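Local coordinates for protein Sam-dependent methyltransferases (Streptomyces davawensis, PDB 4D7K) that catalyses the two S-adenosylmethionine-dependent methylations that turn 8-amino-8-demethylriboflavin into the antibiotic roseoflavin, at residues A115-L120 with L298-L303. Numbering follows the deposited sequence.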
ATOM      1  N   ALA A 115       5.191  11.228   2.783  1.00 44.52           N
ATOM      2  CA  ALA A 115       4.567  12.539   2.634  1.00 56.51           C
ATOM      3  C   ALA A 115       4.683  13.067   1.204  1.00 62.91           C
ATOM      4  O   ALA A 115       3.852  13.858   0.759  1.00 64.53           O
ATOM      5  CB  ALA A 115       5.180  13.521   3.604  1.00 51.86           C
ATOM      6  N   ALA A 116       5.718  12.628   0.494  1.00 57.36           N
ATOM      7  CA  ALA A 116       5.914  13.026  -0.895  1.00 45.21           C
ATOM      8  C   ALA A 116       4.890  12.357  -1.805  1.00 51.72           C
ATOM      9  O   ALA A 116       4.282  13.012  -2.652  1.00 53.08           O
ATOM     10  CB  ALA A 116       7.325  12.692  -1.345  1.00 39.05           C
ATOM     11  N   TYR A 117       4.700  11.051  -1.630  1.00 44.67           N
ATOM     12  CA  TYR A 117       3.694  10.319  -2.395  1.00 55.29           C
ATOM     13  C   TYR A 117       2.283  10.842  -2.105  1.00 55.95           C
ATOM     14  O   TYR A 117       1.380  10.702  -2.929  1.00 57.02           O
ATOM     15  CB  TYR A 117       3.792   8.815  -2.106  1.00 48.93           C
ATOM     16  CG  TYR A 117       4.965   8.166  -2.809  1.00 39.30           C
ATOM     17  CD1 TYR A 117       6.253   8.288  -2.304  1.00 42.30           C
ATOM     18  CD2 TYR A 117       4.788   7.460  -3.989  1.00 34.14           C
ATOM     19  CE1 TYR A 117       7.330   7.718  -2.950  1.00 40.91           C
ATOM     20  CE2 TYR A 117       5.857   6.883  -4.641  1.00 34.98           C
ATOM     21  CZ  TYR A 117       7.126   7.015  -4.117  1.00 39.50           C
ATOM     22  OH  TYR A 117       8.195   6.443  -4.765  1.00 44.15           O
ATOM     23  N   GLY A 118       2.102  11.460  -0.942  1.00 57.09           N
ATOM     24  CA  GLY A 118       0.837  12.086  -0.607  1.00 61.11           C
ATOM     25  C   GLY A 118       0.608  13.376  -1.375  1.00 57.72           C
ATOM     26  O   GLY A 118      -0.524  13.692  -1.750  1.00 56.72           O
ATOM     27  N   ASP A 119       1.689  14.116  -1.617  1.00 57.08           N
ATOM     28  CA  ASP A 119       1.621  15.390  -2.335  1.00 56.27           C
ATOM     29  C   ASP A 119       1.618  15.211  -3.853  1.00 50.85           C
ATOM     30  O   ASP A 119       1.960  16.131  -4.598  1.00 45.83           O
ATOM     31  CB  ASP A 119       2.790  16.287  -1.933  1.00 59.11           C
ATOM     32  CG  ASP A 119       2.352  17.481  -1.113  1.00 79.05           C
ATOM     33  OD1 ASP A 119       1.169  17.873  -1.214  1.00 90.11           O
ATOM     34  OD2 ASP A 119       3.195  18.031  -0.374  1.00 82.85           O
ATOM     35  N   LEU A 120       1.222  14.024  -4.298  1.00 44.00           N
ATOM     36  CA  LEU A 120       1.203  13.689  -5.718  1.00 40.66           C
ATOM     37  C   LEU A 120       0.250  14.593  -6.497  1.00 42.84           C
ATOM     38  O   LEU A 120       0.485  14.899  -7.668  1.00 54.00           O
ATOM     39  CB  LEU A 120       0.816  12.222  -5.896  1.00 48.29           C
ATOM     40  CG  LEU A 120       0.712  11.678  -7.317  1.00 52.17           C
ATOM     41  CD1 LEU A 120       2.055  11.760  -8.006  1.00 51.90           C
ATOM     42  CD2 LEU A 120       0.202  10.247  -7.286  1.00 52.86           C
ATOM     43  N   LEU A 298       5.355   2.353 -12.270  1.00 36.58           N
ATOM     44  CA  LEU A 298       6.612   2.698 -11.606  1.00 35.52           C
ATOM     45  C   LEU A 298       7.122   4.090 -11.971  1.00 37.24           C
ATOM     46  O   LEU A 298       8.003   4.622 -11.299  1.00 46.70           O
ATOM     47  CB  LEU A 298       7.697   1.667 -11.927  1.00 34.30           C
ATOM     48  CG  LEU A 298       7.531   0.240 -11.401  1.00 41.21           C
ATOM     49  CD1 LEU A 298       8.802  -0.553 -11.671  1.00 41.43           C
ATOM     50  CD2 LEU A 298       7.192   0.216  -9.913  1.00 41.32           C
ATOM     51  N   ASP A 299       6.580   4.682 -13.031  1.00 35.32           N
ATOM     52  CA  ASP A 299       6.954   6.048 -13.391  1.00 38.29           C
ATOM     53  C   ASP A 299       6.481   7.027 -12.318  1.00 41.81           C
ATOM     54  O   ASP A 299       6.913   8.181 -12.283  1.00 39.67           O
ATOM     55  CB  ASP A 299       6.380   6.442 -14.754  1.00 39.91           C
ATOM     56  CG  ASP A 299       6.972   7.752 -15.281  1.00 48.48           C
ATOM     57  OD1 ASP A 299       8.137   8.058 -14.952  1.00 49.99           O
ATOM     58  OD2 ASP A 299       6.279   8.476 -16.024  1.00 52.49           O
ATOM     59  N   LEU A 300       5.584   6.555 -11.456  1.00 37.06           N
ATOM     60  CA  LEU A 300       5.129   7.307 -10.292  1.00 36.17           C
ATOM     61  C   LEU A 300       6.304   7.742  -9.420  1.00 35.58           C
ATOM     62  O   LEU A 300       6.355   8.884  -8.959  1.00 38.26           O
ATOM     63  CB  LEU A 300       4.164   6.468  -9.459  1.00 37.99           C
ATOM     64  CG  LEU A 300       3.443   7.238  -8.362  1.00 50.58           C
ATOM     65  CD1 LEU A 300       2.304   8.023  -8.982  1.00 58.84           C
ATOM     66  CD2 LEU A 300       2.953   6.314  -7.261  1.00 46.03           C
ATOM     67  N   ASP A 301       7.233   6.815  -9.195  1.00 31.90           N
ATOM     68  CA  ASP A 301       8.443   7.078  -8.417  1.00 39.89           C
ATOM     69  C   ASP A 301       9.222   8.265  -8.975  1.00 37.22           C
ATOM     70  O   ASP A 301       9.661   9.136  -8.229  1.00 32.07           O
ATOM     71  CB  ASP A 301       9.341   5.839  -8.390  1.00 48.16           C
ATOM     72  CG  ASP A 301       8.753   4.704  -7.568  1.00 53.15           C
ATOM     73  OD1 ASP A 301       7.952   4.973  -6.647  1.00 57.30           O
ATOM     74  OD2 ASP A 301       9.100   3.537  -7.840  1.00 54.70           O
ATOM     75  N   MET A 302       9.387   8.286 -10.292  1.00 44.39           N
ATOM     76  CA  MET A 302      10.075   9.378 -10.968  1.00 46.52           C
ATOM     77  C   MET A 302       9.328  10.685 -10.765  1.00 46.07           C
ATOM     78  O   MET A 302       9.935  11.734 -10.580  1.00 48.34           O
ATOM     79  CB  MET A 302      10.211   9.078 -12.460  1.00 53.82           C
ATOM     80  CG  MET A 302      10.851   7.738 -12.756  1.00 57.07           C
ATOM     81  SD  MET A 302      12.643   7.859 -12.797  1.00 55.06           S
ATOM     82  CE  MET A 302      12.841   8.836 -14.291  1.00 33.18           C
ATOM     83  N   LEU A 303       8.004  10.607 -10.792  1.00 44.10           N
ATOM     84  CA  LEU A 303       7.153  11.783 -10.660  1.00 47.70           C
ATOM     85  C   LEU A 303       7.207  12.358  -9.247  1.00 42.88           C
ATOM     86  O   LEU A 303       7.165  13.570  -9.056  1.00 42.11           O
ATOM     87  CB  LEU A 303       5.713  11.421 -11.030  1.00 51.32           C
ATOM     88  CG  LEU A 303       4.793  12.511 -11.570  1.00 60.87           C
ATOM     89  CD1 LEU A 303       3.717  11.877 -12.422  1.00 61.03           C
ATOM     90  CD2 LEU A 303       4.167  13.290 -10.432  1.00 67.87           C
TER
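Y117, L120 and L300 make up most of this buried contact between the end of helix 111-118 with the start of helix 120-126, and helix 293-305. Both segments lie within the O-methyltransferase domain, where helix 293-305 follows strand 280-285 of the mixed sheet. Y117 reaches across with its ring. Its CB does not point at the other segment, but CG lies beside the backbone N (chi1 -76°), and this sends the ring out to the carboxylate of D301. The hydrogen bond runs from Y117 OH to D301 OD1. At 2.4 Å it is shorter than such bonds usually are, so the exact length is doubtful. OD1 lies at the ring edge, near the ring plane, while the carboxylate plane is turned 80° from the ring. L300 CD2 also meets that ring at its edge, with Y117 CD2 3.9 Å away.

Beside the tyrosine, the remaining contacts are between leucine methyls. The other branch of L300 turns to L120, where L120 CD2 and L300 CD1 are tightly packed at 3.5 Å. These two side chains cross at about a right angle. L120 CD1 touches the next helical turn, 3.6 Å from L303 CD2.

D301 OD1 also forms a salt bridge with K25 of the second subunit, so one oxygen links this intrachain packing to the homodimer interface. The lysine and the tyrosine hydroxyl would probably both favour the charged carboxylate.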